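Local coordinates for protein Alpha/beta hydrolase (Streptomyces albidoflavus, PDB 6KSU) that probably closes linear non-ribosomal peptides into macrolactams by heterochiral coupling, acting as a stand-alone cyclase of the penicillin-binding-protein type, at residues L131-A136 / T294-A299. Residues are numbered along the deposited sequence; the frame is centred on the assembly and turned at random.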
ATOM      1  N   LEU A 131       6.787  -9.867   8.281  1.00 22.81           N
ATOM      2  CA  LEU A 131       6.347  -8.479   8.355  1.00 25.10           C
ATOM      3  C   LEU A 131       6.293  -7.860   6.960  1.00 21.88           C
ATOM      4  O   LEU A 131       5.257  -7.324   6.549  1.00 21.56           O
ATOM      5  CB  LEU A 131       7.258  -7.673   9.279  1.00 23.45           C
ATOM      6  CG  LEU A 131       7.222  -7.980  10.784  1.00 21.97           C
ATOM      7  CD1 LEU A 131       8.244  -7.092  11.474  1.00 25.97           C
ATOM      8  CD2 LEU A 131       5.870  -7.749  11.382  1.00 26.76           C
ATOM      9  N   LEU A 132       7.371  -8.009   6.194  1.00 18.24           N
ATOM     10  CA  LEU A 132       7.430  -7.457   4.842  1.00 23.45           C
ATOM     11  C   LEU A 132       6.234  -7.880   4.000  1.00 23.21           C
ATOM     12  O   LEU A 132       5.750  -7.107   3.154  1.00 19.99           O
ATOM     13  CB  LEU A 132       8.726  -7.909   4.143  1.00 20.97           C
ATOM     14  CG  LEU A 132      10.032  -7.089   4.225  1.00 26.90           C
ATOM     15  CD1 LEU A 132       9.875  -5.648   3.736  1.00 19.25           C
ATOM     16  CD2 LEU A 132      10.639  -7.057   5.576  1.00 32.19           C
ATOM     17  N   SER A 133       5.746  -9.098   4.222  1.00 16.95           N
ATOM     18  CA  SER A 133       4.772  -9.737   3.357  1.00 22.13           C
ATOM     19  C   SER A 133       3.375  -9.693   3.940  1.00 18.71           C
ATOM     20  O   SER A 133       2.450 -10.255   3.346  1.00 16.04           O
ATOM     21  CB  SER A 133       5.190 -11.191   3.083  1.00 23.93           C
ATOM     22  OG  SER A 133       5.327 -11.932   4.286  1.00 22.32           O
ATOM     23  N   HIS A 134       3.215  -9.053   5.095  1.00 17.47           N
ATOM     24  CA  HIS A 134       1.931  -8.973   5.782  1.00 20.43           C
ATOM     25  C   HIS A 134       1.424 -10.362   6.178  1.00 22.56           C
ATOM     26  O   HIS A 134       0.221 -10.636   6.174  1.00 20.02           O
ATOM     27  CB  HIS A 134       0.887  -8.228   4.939  1.00 21.42           C
ATOM     28  CG  HIS A 134       1.281  -6.824   4.596  1.00 18.68           C
ATOM     29  ND1 HIS A 134       1.146  -5.774   5.483  1.00 22.86           N
ATOM     30  CD2 HIS A 134       1.820  -6.297   3.472  1.00 18.87           C
ATOM     31  CE1 HIS A 134       1.591  -4.665   4.923  1.00 22.02           C
ATOM     32  NE2 HIS A 134       1.997  -4.955   3.698  1.00 21.19           N
ATOM     33  N   THR A 135       2.327 -11.267   6.525  1.00 24.76           N
ATOM     34  CA  THR A 135       1.913 -12.599   6.938  1.00 22.71           C
ATOM     35  C   THR A 135       2.303 -12.866   8.380  1.00 24.79           C
ATOM     36  O   THR A 135       2.531 -14.010   8.760  1.00 32.96           O
ATOM     37  CB  THR A 135       2.512 -13.670   6.026  1.00 26.38           C
ATOM     38  OG1 THR A 135       3.922 -13.476   5.931  1.00 26.78           O
ATOM     39  CG2 THR A 135       1.893 -13.635   4.645  1.00 22.70           C
ATOM     40  N   ALA A 136       2.420 -11.825   9.195  1.00 21.82           N
ATOM     41  CA  ALA A 136       2.863 -12.027  10.563  1.00 23.77           C
ATOM     42  C   ALA A 136       1.714 -12.099  11.556  1.00 29.49           C
ATOM     43  O   ALA A 136       1.956 -12.365  12.741  1.00 27.72           O
ATOM     44  CB  ALA A 136       3.833 -10.927  10.989  1.00 21.75           C
ATOM     45  N   THR A 294       9.359 -11.809  -5.204  1.00 27.61           N
ATOM     46  CA  THR A 294       8.928 -13.206  -5.108  1.00 35.55           C
ATOM     47  C   THR A 294       7.772 -13.335  -4.115  1.00 35.23           C
ATOM     48  O   THR A 294       7.936 -13.075  -2.920  1.00 32.56           O
ATOM     49  CB  THR A 294      10.090 -14.115  -4.707  1.00 35.04           C
ATOM     50  OG1 THR A 294      11.145 -13.962  -5.655  1.00 34.17           O
ATOM     51  CG2 THR A 294       9.651 -15.588  -4.684  1.00 30.96           C
ATOM     52  N   CYS A 295       6.605 -13.731  -4.609  1.00 21.28           N
ATOM     53  CA  CYS A 295       5.422 -13.745  -3.767  1.00 26.79           C
ATOM     54  C   CYS A 295       5.446 -14.922  -2.791  1.00 31.82           C
ATOM     55  O   CYS A 295       6.042 -15.972  -3.051  1.00 30.15           O
ATOM     56  CB  CYS A 295       4.158 -13.792  -4.622  1.00 24.79           C
ATOM     57  SG  CYS A 295       3.927 -12.258  -5.595  1.00 30.17           S
ATOM     58  N   VAL A 296       4.836 -14.704  -1.635  1.00 29.51           N
ATOM     59  CA  VAL A 296       4.674 -15.757  -0.629  1.00 31.34           C
ATOM     60  C   VAL A 296       3.680 -16.789  -1.146  1.00 34.18           C
ATOM     61  O   VAL A 296       2.556 -16.418  -1.517  1.00 28.57           O
ATOM     62  CB  VAL A 296       4.186 -15.159   0.689  1.00 31.98           C
ATOM     63  CG1 VAL A 296       3.865 -16.283   1.695  1.00 35.78           C
ATOM     64  CG2 VAL A 296       5.200 -14.216   1.250  1.00 22.61           C
ATOM     65  N   PRO A 297       4.037 -18.076  -1.188  1.00 34.98           N
ATOM     66  CA  PRO A 297       3.066 -19.097  -1.592  1.00 40.02           C
ATOM     67  C   PRO A 297       2.008 -19.343  -0.533  1.00 37.72           C
ATOM     68  O   PRO A 297       2.228 -19.153   0.668  1.00 37.32           O
ATOM     69  CB  PRO A 297       3.930 -20.344  -1.798  1.00 31.63           C
ATOM     70  CG  PRO A 297       5.105 -20.100  -0.957  1.00 43.35           C
ATOM     71  CD  PRO A 297       5.385 -18.633  -1.077  1.00 31.78           C
ATOM     72  N   ASP A 298       0.842 -19.770  -1.010  1.00 40.15           N
ATOM     73  CA  ASP A 298      -0.246 -20.232  -0.155  1.00 42.99           C
ATOM     74  C   ASP A 298      -0.732 -19.144   0.798  1.00 42.75           C
ATOM     75  O   ASP A 298      -1.188 -19.442   1.904  1.00 46.56           O
ATOM     76  CB  ASP A 298       0.168 -21.490   0.630  1.00 48.50           C
ATOM     77  CG  ASP A 298      -0.393 -22.772   0.029  1.00 60.35           C
ATOM     78  OD1 ASP A 298      -1.102 -22.697  -1.003  1.00 61.20           O
ATOM     79  OD2 ASP A 298      -0.139 -23.857   0.599  1.00 72.72           O
ATOM     80  N   ALA A 299      -0.642 -17.863   0.385  1.00 40.98           N
ATOM     81  CA  ALA A 299      -1.221 -16.782   1.197  1.00 37.73           C
ATOM     82  C   ALA A 299      -1.657 -15.647   0.264  1.00 35.03           C
ATOM     83  O   ALA A 299      -1.017 -14.602   0.172  1.00 37.24           O
ATOM     84  CB  ALA A 299      -0.242 -16.281   2.258  1.00 38.79           C
TER
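Val296 pushes one methyl, CG2, against the side of Ser133, and that approach is the tightest of the contact: Val296 CG2 lies 3.5 Å from Ser133 CB and 3.8 Å from Ser133 OG. With CG1 anti to the backbone N (chi1 174°) and beside the carbonyl carbon, CG2 falls beside the backbone N, from where it meets the serine. The other methyl is held more loosely, Val296 CG1 lying 4.4 Å from Thr135 CG2. The threonine methyl also reaches the second segment further along, where Thr135 CG2 and Ala299 CB stand 4.2 Å apart, a methyl-to-methyl touch. Everything that crosses is van der Waals packing, and only 119 Å² is buried.

The hydroxyls are engaged on their own side. Thr135 OG1 is 2.7 Å from Ser133 OG, and Ser133 OG also bonds back to the carbonyls of Arg129 and Gln130. Thr135 OG1, at chi1 52°, sits between its backbone N and carbonyl carbon, leaving CG2 as the branch presented to Val296 and Ala299. Behind them His134, at positive phi, ends helix 128-132 in a Schellman motif; its ring stacks on Tyr174 and touches Lys86, consistent with a place beside an SxxK-type active site as in penicillin-binding-protein relatives.

The contact thus sets the C-terminal end of helix 128-132, packed by Leu132 on helix 85-98 and helix 176-189, against the loop running from helix 286-293 to strand 307-308, where Val296 shares a backbone hydrogen bond with Trp308.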